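Local atomic coordinates of cytochrome c' (Thermochromatium tepidum, PDB entry 3VRC), a protein that binds a covalently attached heme c and probably carries electrons in a purple photosynthetic bacterium. Residues R72-L77 and K127-D131; N22-I26 and Q38-A43; V46-N51 and L91-N96. All coordinates share one frame; numbering follows the deposited sequence. Where two conformers were deposited one is given.

Contact 1. Residues R72-L77 and K127-D131; sequences RAKPEL and KYRAD. With HEC (heme c), chain L.
The guanidinium of Arg72 lies flat on that of Arg129, their planes at 30° and centres 4.3 Å apart. Over one face of the Arg72 group sits CD of Arg129; in its plane, at the edge, the carbonyl oxygen of Ala130 is gripped side-on by both NE and NH2 of Arg72, each at 2.9 Å. Arg129 has Arg72 NH2 over one face and C1A and C2A of heme pyrrole ring A at its edge. The two groups stack beside the C-terminal carboxylate of Asp131, whose OXT makes only a long, out-of-plane charge contact with Arg72 NH2 and probably helps balance their charge. A bend at chi3 (63°) turns the Arg72 guanidinium back toward Ala130.

The backbones are tied too: Ala130 N donates to Arg72 O at 2.8 Å, and Lys74 N to Tyr128 O at 3.0 Å, which bridges Ala73 and Arg129, a single beta bridge in a protein with no strands. Lys74 reaches alongside Ala130, its ammonium meeting waters held by Lys127 O and Arg129 O. Beyond, CD1 of Tyr128 rests 3.4 Å from Leu77 CA, with Lys127 CB over one face of its ring, while its hydroxyl bonds to Asp83. Arg72 N donates to heme O1D at 2.8 Å, and Arg129 CD packs on the macrocycle near His125, the axial ligand: this is the propionate side of the heme pocket of a cytochrome c'.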
loop_
_atom_site.group_PDB
_atom_site.type_symbol
_atom_site.label_atom_id
_atom_site.label_comp_id
_atom_site.label_asym_id
_atom_site.label_seq_id
_atom_site.Cartn_x
_atom_site.Cartn_y
_atom_site.Cartn_z
ATOM N N ARG B 72 15.305 -8.717 -4.283
ATOM C CA ARG B 72 15.914 -8.152 -5.460
ATOM C C ARG B 72 16.727 -6.902 -5.159
ATOM O O ARG B 72 17.193 -6.234 -6.128
ATOM C CB ARG B 72 14.802 -7.817 -6.474
ATOM C CG ARG B 72 14.166 -9.084 -7.068
ATOM C CD ARG B 72 12.931 -8.831 -7.936
ATOM N NE ARG B 72 13.263 -8.022 -9.112
ATOM C CZ ARG B 72 12.360 -7.501 -9.937
ATOM N NH1 ARG B 72 11.041 -7.696 -9.755
ATOM N NH2 ARG B 72 12.794 -6.767 -10.957
ATOM N N ALA B 73 16.928 -6.544 -3.891
ATOM C CA ALA B 73 17.790 -5.448 -3.573
ATOM C C ALA B 73 19.248 -5.802 -3.877
ATOM O O ALA B 73 19.742 -6.813 -3.380
ATOM C CB ALA B 73 17.626 -5.057 -2.122
ATOM N N LYS B 74 19.945 -4.980 -4.651
ATOM C CA LYS B 74 21.344 -5.291 -5.010
ATOM C C LYS B 74 22.248 -4.901 -3.850
ATOM O O LYS B 74 21.988 -4.002 -3.062
ATOM C CB LYS B 74 21.731 -4.458 -6.217
ATOM C CG LYS B 74 21.086 -4.942 -7.509
ATOM C CD LYS B 74 21.640 -4.238 -8.772
ATOM C CE LYS B 74 21.209 -4.933 -10.028
ATOM N NZ LYS B 74 21.869 -4.314 -11.203
ATOM N N PRO B 75 23.442 -5.537 -3.802
ATOM C CA PRO B 75 24.450 -5.069 -2.825
ATOM C C PRO B 75 24.751 -3.552 -2.925
ATOM O O PRO B 75 25.004 -2.910 -1.903
ATOM C CB PRO B 75 25.668 -5.938 -3.112
ATOM C CG PRO B 75 25.335 -6.818 -4.259
ATOM C CD PRO B 75 23.886 -6.675 -4.620
ATOM N N GLU B 76 24.689 -3.041 -4.160
ATOM C CA GLU B 76 24.951 -1.608 -4.339
ATOM C C GLU B 76 24.025 -0.766 -3.467
ATOM O O GLU B 76 24.387 0.346 -3.057
ATOM C CB GLU B 76 24.804 -1.189 -5.788
ATOM C CG GLU B 76 25.962 -1.643 -6.683
ATOM C CD GLU B 76 25.785 -3.004 -7.384
ATOM O OE1 GLU B 76 25.064 -3.909 -6.862
ATOM O OE2 GLU B 76 26.411 -3.182 -8.501
ATOM N N LEU B 77 22.788 -1.205 -3.229
ATOM C CA LEU B 77 21.839 -0.401 -2.480
ATOM C C LEU B 77 22.422 -0.154 -1.045
ATOM O O LEU B 77 22.468 0.976 -0.549
ATOM C CB LEU B 77 20.511 -1.163 -2.354
ATOM C CG LEU B 77 19.368 -0.393 -1.701
ATOM C CD1 LEU B 77 18.052 -0.925 -2.145
ATOM C CD2 LEU B 77 19.440 -0.476 -0.204
ATOM N N LYS B 127 19.673 1.587 -10.634
ATOM C CA LYS B 127 20.849 1.453 -9.814
ATOM C C LYS B 127 20.800 0.274 -8.865
ATOM O O LYS B 127 21.861 -0.303 -8.562
ATOM C CB LYS B 127 21.041 2.728 -8.997
ATOM C CG LYS B 127 21.510 3.934 -9.797
ATOM C CD LYS B 127 21.516 5.173 -8.913
ATOM C CE LYS B 127 22.372 6.313 -9.438
ATOM N NZ LYS B 127 22.148 7.512 -8.550
ATOM N N TYR B 128 19.618 0.024 -8.256
ATOM C CA TYR B 128 19.593 -0.708 -7.011
ATOM C C TYR B 128 18.695 -1.951 -6.963
ATOM O O TYR B 128 18.688 -2.644 -5.946
ATOM C CB TYR B 128 19.197 0.227 -5.887
ATOM C CG TYR B 128 20.146 1.395 -5.688
ATOM C CD1 TYR B 128 21.520 1.157 -5.527
ATOM C CD2 TYR B 128 19.708 2.716 -5.706
ATOM C CE1 TYR B 128 22.419 2.205 -5.389
ATOM C CE2 TYR B 128 20.589 3.749 -5.536
ATOM C CZ TYR B 128 21.972 3.495 -5.377
ATOM O OH TYR B 128 22.878 4.530 -5.248
ATOM N N ARG B 129 17.967 -2.246 -8.029
ATOM C CA ARG B 129 17.079 -3.419 -8.063
ATOM C C ARG B 129 17.511 -4.369 -9.130
ATOM O O ARG B 129 17.741 -3.967 -10.281
ATOM C CB ARG B 129 15.636 -2.973 -8.302
ATOM C CG ARG B 129 14.655 -4.148 -8.240
ATOM C CD ARG B 129 13.240 -3.795 -8.678
ATOM N NE ARG B 129 13.202 -3.539 -10.107
ATOM C CZ ARG B 129 12.076 -3.273 -10.754
ATOM N NH1 ARG B 129 10.902 -3.182 -10.086
ATOM N NH2 ARG B 129 12.076 -3.113 -12.068
ATOM N N ALA B 130 17.643 -5.657 -8.790
ATOM C CA ALA B 130 17.965 -6.692 -9.789
ATOM C C ALA B 130 16.779 -6.911 -10.721
ATOM O O ALA B 130 15.629 -6.856 -10.321
ATOM C CB ALA B 130 18.343 -7.958 -9.049
ATOM N N ASP B 131 17.109 -7.163 -11.990
ATOM C CA ASP B 131 16.124 -7.492 -13.014
ATOM C C ASP B 131 15.675 -8.940 -12.824
ATOM O O ASP B 131 16.401 -9.760 -12.226
ATOM C CB ASP B 131 16.730 -7.325 -14.402
ATOM C CG ASP B 131 17.202 -5.910 -14.677
ATOM O OD1 ASP B 131 16.417 -4.960 -14.415
ATOM O OD2 ASP B 131 18.344 -5.743 -15.180
ATOM O OXT ASP B 131 14.584 -9.338 -13.276
HETATM FE FE HEC L . 10.638 -0.372 -6.584
HETATM C CHA HEC L . 11.109 -3.754 -6.045
HETATM C CHB HEC L . 7.689 -1.019 -8.222
HETATM C CHC HEC L . 9.909 2.955 -6.612
HETATM C CHD HEC L . 13.560 0.247 -4.947
HETATM N NA HEC L . 9.614 -2.095 -7.118
HETATM C C1A HEC L . 9.956 -3.372 -6.803
HETATM C C2A HEC L . 9.070 -4.286 -7.430
HETATM C C3A HEC L . 8.075 -3.514 -8.091
HETATM C C4A HEC L . 8.453 -2.154 -7.801
HETATM C CMA HEC L . 6.869 -3.962 -8.820
HETATM C CAA HEC L . 9.229 -5.773 -7.462
HETATM C CBA HEC L . 8.113 -6.535 -6.931
HETATM C CGA HEC L . 7.973 -6.150 -5.500
HETATM O O1A HEC L . 6.766 -6.013 -5.090
HETATM O O2A HEC L . 8.917 -6.038 -4.708
HETATM N NB HEC L . 9.055 0.744 -7.242
HETATM C C1B HEC L . 7.981 0.326 -7.897
HETATM C C2B HEC L . 7.155 1.412 -8.379
HETATM C C3B HEC L . 7.791 2.545 -7.868
HETATM C C4B HEC L . 8.971 2.098 -7.163
HETATM C CMB HEC L . 5.919 1.330 -9.167
HETATM C CAB HEC L . 7.453 4.016 -8.036
HETATM C CBB HEC L . 6.028 4.400 -7.951
HETATM N NC HEC L . 11.569 1.309 -5.895
HETATM C C1C HEC L . 11.141 2.605 -6.021
HETATM C C2C HEC L . 12.125 3.563 -5.522
HETATM C C3C HEC L . 13.163 2.743 -5.029
HETATM C C4C HEC L . 12.781 1.370 -5.302
HETATM C CMC HEC L . 11.957 5.032 -5.609
HETATM C CAC HEC L . 14.478 3.150 -4.414
HETATM C CBC HEC L . 14.542 4.537 -3.847
HETATM N ND HEC L . 12.072 -1.500 -5.735
HETATM C C1D HEC L . 13.190 -1.091 -5.089
HETATM C C2D HEC L . 13.962 -2.169 -4.551
HETATM C C3D HEC L . 13.244 -3.312 -4.789
HETATM C C4D HEC L . 12.040 -2.853 -5.501
HETATM C CMD HEC L . 15.300 -2.049 -3.854
HETATM C CAD HEC L . 13.508 -4.726 -4.368
HETATM C CBD HEC L . 12.855 -4.998 -2.986
HETATM C CGD HEC L . 13.206 -6.372 -2.440
HETATM O O1D HEC L . 13.075 -7.354 -3.227
HETATM O O2D HEC L . 13.635 -6.445 -1.278
HETATM O O HOH W 1 22.971 -1.637 -10.882
HETATM O O HOH W 2 19.595 -2.604 -11.786
HETATM O O HOH W 3 20.052 -6.372 -12.912
#

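Contact 2. Residues N22-I26 and Q38-A43; sequences NMGKI and QVRAAA
Ile26 and Ala42 meet at the middle of this interface, CG1 of the isoleucine 3.7 Å from the alanine CB. With CG1 anti to the carbonyl carbon (chi1 -60°), the long branch of Ile26 leads on to CD1, against the backbone of Ala43, while CG2 is turned toward Val39, whose CG1 is 4.3 Å away. The branched Ile26 thus spreads over Val39, Ala42 and Ala43. Ala42 points toward the other helix, and its methyl sits 3.6 Å from Asn22 O; a short side chain suits this place, the CA atoms of Ala42 and Asn22 being 4.8 Å apart.

Segments 22-26 and 38-43 run antiparallel at 151°, their axes 8.7 Å apart; they belong to helices 5-31 and 36-50, the first hairpin of the four-helix bundle of cytochrome c'. Ile26 also touches Phe114 of helix 107-128 and Leu98 of helix 81-103, in the bundle core.

On the other flank the chemistry turns polar. Lys25 and Gln38 cross at about a right angle, lysine CD 4.0 Å from amide NE2, while Gln38 OE1 is held by Asn29. A bend at chi3 (-82°) brings Lys25 NZ to a weak bond with Asn22 OD1 and to a water that donates to Gln38 O. That same OD1 lies 3.5 Å from Ala42 CA; Asn22 ND2 bonds to Phe18 O, and Asn22 packs on Ser52 of the second subunit.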
loop_
_atom_site.group_PDB
_atom_site.type_symbol
_atom_site.label_atom_id
_atom_site.label_comp_id
_atom_site.label_asym_id
_atom_site.label_seq_id
_atom_site.Cartn_x
_atom_site.Cartn_y
_atom_site.Cartn_z
ATOM N N ASN B 22 -1.373 0.279 -8.555
ATOM C CA ASN B 22 -2.043 1.588 -8.689
ATOM C C ASN B 22 -1.449 2.440 -9.819
ATOM O O ASN B 22 -2.203 3.102 -10.534
ATOM C CB ASN B 22 -2.067 2.256 -7.331
ATOM C CG ASN B 22 -3.141 1.597 -6.464
ATOM O OD1 ASN B 22 -4.327 1.879 -6.652
ATOM N ND2 ASN B 22 -2.756 0.660 -5.602
ATOM N N MET B 23 -0.131 2.395 -10.023
ATOM C CA MET B 23 0.464 3.043 -11.193
ATOM C C MET B 23 -0.152 2.511 -12.459
ATOM O O MET B 23 -0.446 3.305 -13.371
ATOM C CB MET B 23 1.973 2.848 -11.213
ATOM C CG MET B 23 2.717 3.584 -10.120
ATOM S SD MET B 23 2.809 5.363 -10.344
ATOM C CE MET B 23 4.049 5.486 -11.625
ATOM N N GLY B 24 -0.364 1.196 -12.564
ATOM C CA GLY B 24 -0.930 0.630 -13.754
ATOM C C GLY B 24 -2.317 1.136 -14.014
ATOM O O GLY B 24 -2.704 1.337 -15.185
ATOM N N LYS B 25 -3.119 1.378 -12.968
ATOM C CA LYS B 25 -4.450 1.940 -13.200
ATOM C C LYS B 25 -4.329 3.347 -13.743
ATOM O O LYS B 25 -5.152 3.731 -14.606
ATOM C CB LYS B 25 -5.259 1.955 -11.861
ATOM C CG LYS B 25 -5.620 0.565 -11.368
ATOM C CD LYS B 25 -6.557 0.418 -10.201
ATOM C CE LYS B 25 -5.834 0.576 -8.956
ATOM N NZ LYS B 25 -6.725 0.670 -7.773
ATOM N N ILE B 26 -3.414 4.147 -13.224
ATOM C CA ILE B 26 -3.265 5.512 -13.756
ATOM C C ILE B 26 -2.888 5.467 -15.242
ATOM O O ILE B 26 -3.485 6.179 -16.056
ATOM C CB ILE B 26 -2.279 6.306 -12.920
ATOM C CG1 ILE B 26 -2.752 6.401 -11.477
ATOM C CG2 ILE B 26 -2.085 7.711 -13.546
ATOM C CD1 ILE B 26 -1.741 7.018 -10.509
ATOM N N GLN B 38 -11.153 7.251 -10.078
ATOM C CA GLN B 38 -10.268 6.130 -9.945
ATOM C C GLN B 38 -8.800 6.598 -9.875
ATOM O O GLN B 38 -7.990 6.033 -9.112
ATOM C CB GLN B 38 -10.442 5.144 -11.081
ATOM C CG GLN B 38 -9.608 3.898 -10.837
ATOM C CD GLN B 38 -9.794 2.847 -11.881
ATOM O OE1 GLN B 38 -9.711 3.156 -13.063
ATOM N NE2 GLN B 38 -10.116 1.630 -11.476
ATOM N N VAL B 39 -8.451 7.574 -10.705
ATOM C CA VAL B 39 -7.092 8.102 -10.693
ATOM C C VAL B 39 -6.748 8.752 -9.376
ATOM O O VAL B 39 -5.637 8.577 -8.879
ATOM C CB VAL B 39 -6.878 9.013 -11.920
ATOM C CG1 VAL B 39 -5.538 9.694 -11.850
ATOM C CG2 VAL B 39 -7.013 8.189 -13.189
ATOM N N ARG B 40 -7.666 9.504 -8.794
ATOM C CA ARG B 40 -7.480 10.061 -7.439
ATOM C C ARG B 40 -7.132 8.962 -6.460
ATOM O O ARG B 40 -6.170 9.054 -5.700
ATOM C CB ARG B 40 -8.778 10.753 -6.953
ATOM C CG ARG B 40 -8.972 12.143 -7.522
ATOM C CD ARG B 40 -10.281 12.764 -6.954
ATOM N NE ARG B 40 -10.506 14.099 -7.514
ATOM C CZ ARG B 40 -11.216 14.388 -8.606
ATOM N NH1 ARG B 40 -11.927 13.445 -9.247
ATOM N NH2 ARG B 40 -11.287 15.647 -9.008
ATOM N N ALA B 41 -7.934 7.908 -6.427
ATOM C CA ALA B 41 -7.724 6.842 -5.438
ATOM C C ALA B 41 -6.340 6.192 -5.663
ATOM O O ALA B 41 -5.617 5.899 -4.711
ATOM C CB ALA B 41 -8.845 5.818 -5.553
ATOM N N ALA B 42 -6.003 5.913 -6.912
ATOM C CA ALA B 42 -4.728 5.274 -7.243
ATOM C C ALA B 42 -3.559 6.174 -6.891
ATOM O O ALA B 42 -2.554 5.717 -6.321
ATOM C CB ALA B 42 -4.712 4.913 -8.692
ATOM N N ALA B 43 -3.643 7.450 -7.264
ATOM C CA ALA B 43 -2.578 8.404 -6.954
ATOM C C ALA B 43 -2.403 8.555 -5.452
ATOM O O ALA B 43 -1.286 8.704 -4.963
ATOM C CB ALA B 43 -2.887 9.751 -7.574
HETATM O O HOH W 4 -8.034 3.303 -7.856
#

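Contact 3. Residues V46-N51 and L91-N96; sequences VAAIAN and LGTAAN. With HEC (heme c), chain L.
Asn51 lays its side-chain amide alongside the backbone of Gly92, with OD1 3.5 Å from Gly92 CA. Its ND2 serves two carbonyls, donating almost straight (172°) to Gly92 O at 3.1 Å across the interface, and at 2.9 Å to Ala47 O in the last turn of the helix it follows. Both acceptors lie near the amide plane, fixing its rotation. Gly92 O also receives Asn96 N, from the opposite face of its carbonyl. A beta carbon on Gly92 would run into Asn51 OD1, so glycine suits this close approach. A leucine in place of Asn51 would probably leave Ala47 O and Gly92 O without this shared donor and untie the end of helix 36-50 from its neighbour.

The amide of Asn96 comes from the opposite direction, nearly parallel to that of Asn51, its OD1 accepting a hydrogen bond from a water and resting 3.6 Å from Ala47 CB. Inward, alanines let the antiparallel segments 46-50 and 91-96 approach to 8.1 Å between axes, at 159°. The methyl of Ala50 touches both Ala95 CB, at 3.8 Å, and CD2 of Leu91. With CG anti to the backbone N (chi1 -179°), Leu91 sets both branches against heme substituents, CD1 3.7 Å from CAB and CD2 near the methyl CMC.

These turns of helices 36-50 and 81-103 form an alanine- and glycine-lined seam of the cytochrome c' four-helix bundle, walling one edge of the heme pocket.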
loop_
_atom_site.group_PDB
_atom_site.type_symbol
_atom_site.label_atom_id
_atom_site.label_comp_id
_atom_site.label_asym_id
_atom_site.label_seq_id
_atom_site.Cartn_x
_atom_site.Cartn_y
_atom_site.Cartn_z
ATOM N N VAL B 46 -0.183 5.816 -4.227
ATOM C CA VAL B 46 1.231 6.005 -4.541
ATOM C C VAL B 46 1.827 7.032 -3.655
ATOM O O VAL B 46 2.930 6.840 -3.099
ATOM C CB VAL B 46 1.404 6.293 -6.064
ATOM C CG1 VAL B 46 2.895 6.524 -6.371
ATOM C CG2 VAL B 46 0.863 5.199 -6.911
ATOM N N ALA B 47 1.138 8.173 -3.447
ATOM C CA ALA B 47 1.612 9.194 -2.554
ATOM C C ALA B 47 1.791 8.677 -1.142
ATOM O O ALA B 47 2.814 8.964 -0.464
ATOM C CB ALA B 47 0.684 10.380 -2.571
ATOM N N ALA B 48 0.811 7.956 -0.638
ATOM C CA ALA B 48 0.873 7.500 0.750
ATOM C C ALA B 48 2.044 6.498 0.922
ATOM O O ALA B 48 2.821 6.621 1.894
ATOM C CB ALA B 48 -0.439 6.887 1.206
ATOM N N ILE B 49 2.125 5.518 0.060
ATOM C CA ILE B 49 3.184 4.512 0.216
ATOM C C ILE B 49 4.563 5.131 0.023
ATOM O O ILE B 49 5.493 4.840 0.795
ATOM C CB ILE B 49 2.959 3.333 -0.690
ATOM C CG1 ILE B 49 1.640 2.608 -0.306
ATOM C CG2 ILE B 49 4.180 2.378 -0.650
ATOM C CD1 ILE B 49 1.321 1.413 -1.156
ATOM N N ALA B 50 4.706 6.058 -0.929
ATOM C CA ALA B 50 6.009 6.690 -1.156
ATOM C C ALA B 50 6.435 7.526 0.004
ATOM O O ALA B 50 7.635 7.803 0.132
ATOM C CB ALA B 50 5.952 7.511 -2.430
ATOM N N ASN B 51 5.521 7.998 0.872
ATOM C CA ASN B 51 5.798 8.805 1.965
ATOM C C ASN B 51 5.620 8.098 3.323
ATOM O O ASN B 51 5.515 8.726 4.349
ATOM C CB ASN B 51 4.978 10.105 1.919
ATOM C CG ASN B 51 5.487 10.970 0.769
ATOM O OD1 ASN B 51 6.552 11.593 0.899
ATOM N ND2 ASN B 51 4.812 10.997 -0.346
ATOM N N LEU B 91 11.010 10.255 -5.100
ATOM C CA LEU B 91 9.718 9.608 -5.296
ATOM C C LEU B 91 8.658 10.213 -4.393
ATOM O O LEU B 91 7.535 10.456 -4.879
ATOM C CB LEU B 91 9.791 8.100 -5.058
ATOM C CG LEU B 91 8.457 7.398 -5.289
ATOM C CD1 LEU B 91 8.117 7.368 -6.750
ATOM C CD2 LEU B 91 8.465 5.979 -4.699
ATOM N N GLY B 92 8.949 10.455 -3.120
ATOM C CA GLY B 92 7.931 10.978 -2.238
ATOM C C GLY B 92 7.356 12.289 -2.753
ATOM O O GLY B 92 6.148 12.524 -2.731
ATOM N N THR B 93 8.269 13.177 -3.185
ATOM C CA THR B 93 7.863 14.505 -3.663
ATOM C C THR B 93 7.089 14.348 -4.952
ATOM O O THR B 93 5.990 14.986 -5.123
ATOM C CB THR B 93 9.117 15.352 -3.893
ATOM O OG1 THR B 93 9.755 15.494 -2.611
ATOM C CG2 THR B 93 8.796 16.701 -4.580
ATOM N N ALA B 94 7.548 13.553 -5.906
ATOM C CA ALA B 94 6.851 13.376 -7.185
ATOM C C ALA B 94 5.492 12.745 -6.926
ATOM O O ALA B 94 4.490 13.125 -7.573
ATOM C CB ALA B 94 7.672 12.544 -8.150
ATOM N N ALA B 95 5.424 11.789 -6.005
ATOM C CA ALA B 95 4.137 11.083 -5.762
ATOM C C ALA B 95 3.149 12.044 -5.123
ATOM O O ALA B 95 1.946 12.004 -5.478
ATOM C CB ALA B 95 4.390 9.898 -4.872
ATOM N N ASN B 96 3.558 12.886 -4.207
ATOM C CA ASN B 96 2.662 13.911 -3.685
ATOM C C ASN B 96 2.154 14.838 -4.802
ATOM O O ASN B 96 0.947 15.166 -4.868
ATOM C CB ASN B 96 3.312 14.701 -2.604
ATOM C CG ASN B 96 3.315 13.935 -1.282
ATOM O OD1 ASN B 96 2.484 13.079 -1.027
ATOM N ND2 ASN B 96 4.184 14.352 -0.400
HETATM FE FE HEC L . 10.638 -0.372 -6.584
HETATM C CHA HEC L . 11.109 -3.754 -6.045
HETATM C CHB HEC L . 7.689 -1.019 -8.222
HETATM C CHC HEC L . 9.909 2.955 -6.612
HETATM C CHD HEC L . 13.560 0.247 -4.947
HETATM N NA HEC L . 9.614 -2.095 -7.118
HETATM C C1A HEC L . 9.956 -3.372 -6.803
HETATM C C2A HEC L . 9.070 -4.286 -7.430
HETATM C C3A HEC L . 8.075 -3.514 -8.091
HETATM C C4A HEC L . 8.453 -2.154 -7.801
HETATM C CMA HEC L . 6.869 -3.962 -8.820
HETATM C CAA HEC L . 9.229 -5.773 -7.462
HETATM C CBA HEC L . 8.113 -6.535 -6.931
HETATM C CGA HEC L . 7.973 -6.150 -5.500
HETATM O O1A HEC L . 6.766 -6.013 -5.090
HETATM O O2A HEC L . 8.917 -6.038 -4.708
HETATM N NB HEC L . 9.055 0.744 -7.242
HETATM C C1B HEC L . 7.981 0.326 -7.897
HETATM C C2B HEC L . 7.155 1.412 -8.379
HETATM C C3B HEC L . 7.791 2.545 -7.868
HETATM C C4B HEC L . 8.971 2.098 -7.163
HETATM C CMB HEC L . 5.919 1.330 -9.167
HETATM C CAB HEC L . 7.453 4.016 -8.036
HETATM C CBB HEC L . 6.028 4.400 -7.951
HETATM N NC HEC L . 11.569 1.309 -5.895
HETATM C C1C HEC L . 11.141 2.605 -6.021
HETATM C C2C HEC L . 12.125 3.563 -5.522
HETATM C C3C HEC L . 13.163 2.743 -5.029
HETATM C C4C HEC L . 12.781 1.370 -5.302
HETATM C CMC HEC L . 11.957 5.032 -5.609
HETATM C CAC HEC L . 14.478 3.150 -4.414
HETATM C CBC HEC L . 14.542 4.537 -3.847
HETATM N ND HEC L . 12.072 -1.500 -5.735
HETATM C C1D HEC L . 13.190 -1.091 -5.089
HETATM C C2D HEC L . 13.962 -2.169 -4.551
HETATM C C3D HEC L . 13.244 -3.312 -4.789
HETATM C C4D HEC L . 12.040 -2.853 -5.501
HETATM C CMD HEC L . 15.300 -2.049 -3.854
HETATM C CAD HEC L . 13.508 -4.726 -4.368
HETATM C CBD HEC L . 12.855 -4.998 -2.986
HETATM C CGD HEC L . 13.206 -6.372 -2.440
HETATM O O1D HEC L . 13.075 -7.354 -3.227
HETATM O O2D HEC L . 13.635 -6.445 -1.278
HETATM O O HOH W 5 1.235 11.670 1.080
#

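Contacts 2 and 3 are buried helix-helix seams that share helix 36-50: one side of it meets helix 5-31, another helix 81-103, and the two join where Met23 SD packs on Val46 CG2. Both also touch the second subunit. Alanines and aliphatic branches dominate in each, but contact 2 has no direct hydrogen bond across it, whereas contact 3 is pinned by a side-chain amide. Contact 1 lies nearer the surface, its centre about 26 Å from that of contact 2 on the opposite side of the chain's centre, and relies on backbone bonds, arginines and water. Contacts 1 and 3 both reach the heme, the former at a propionate and along the macrocycle, the latter chiefly through Leu91.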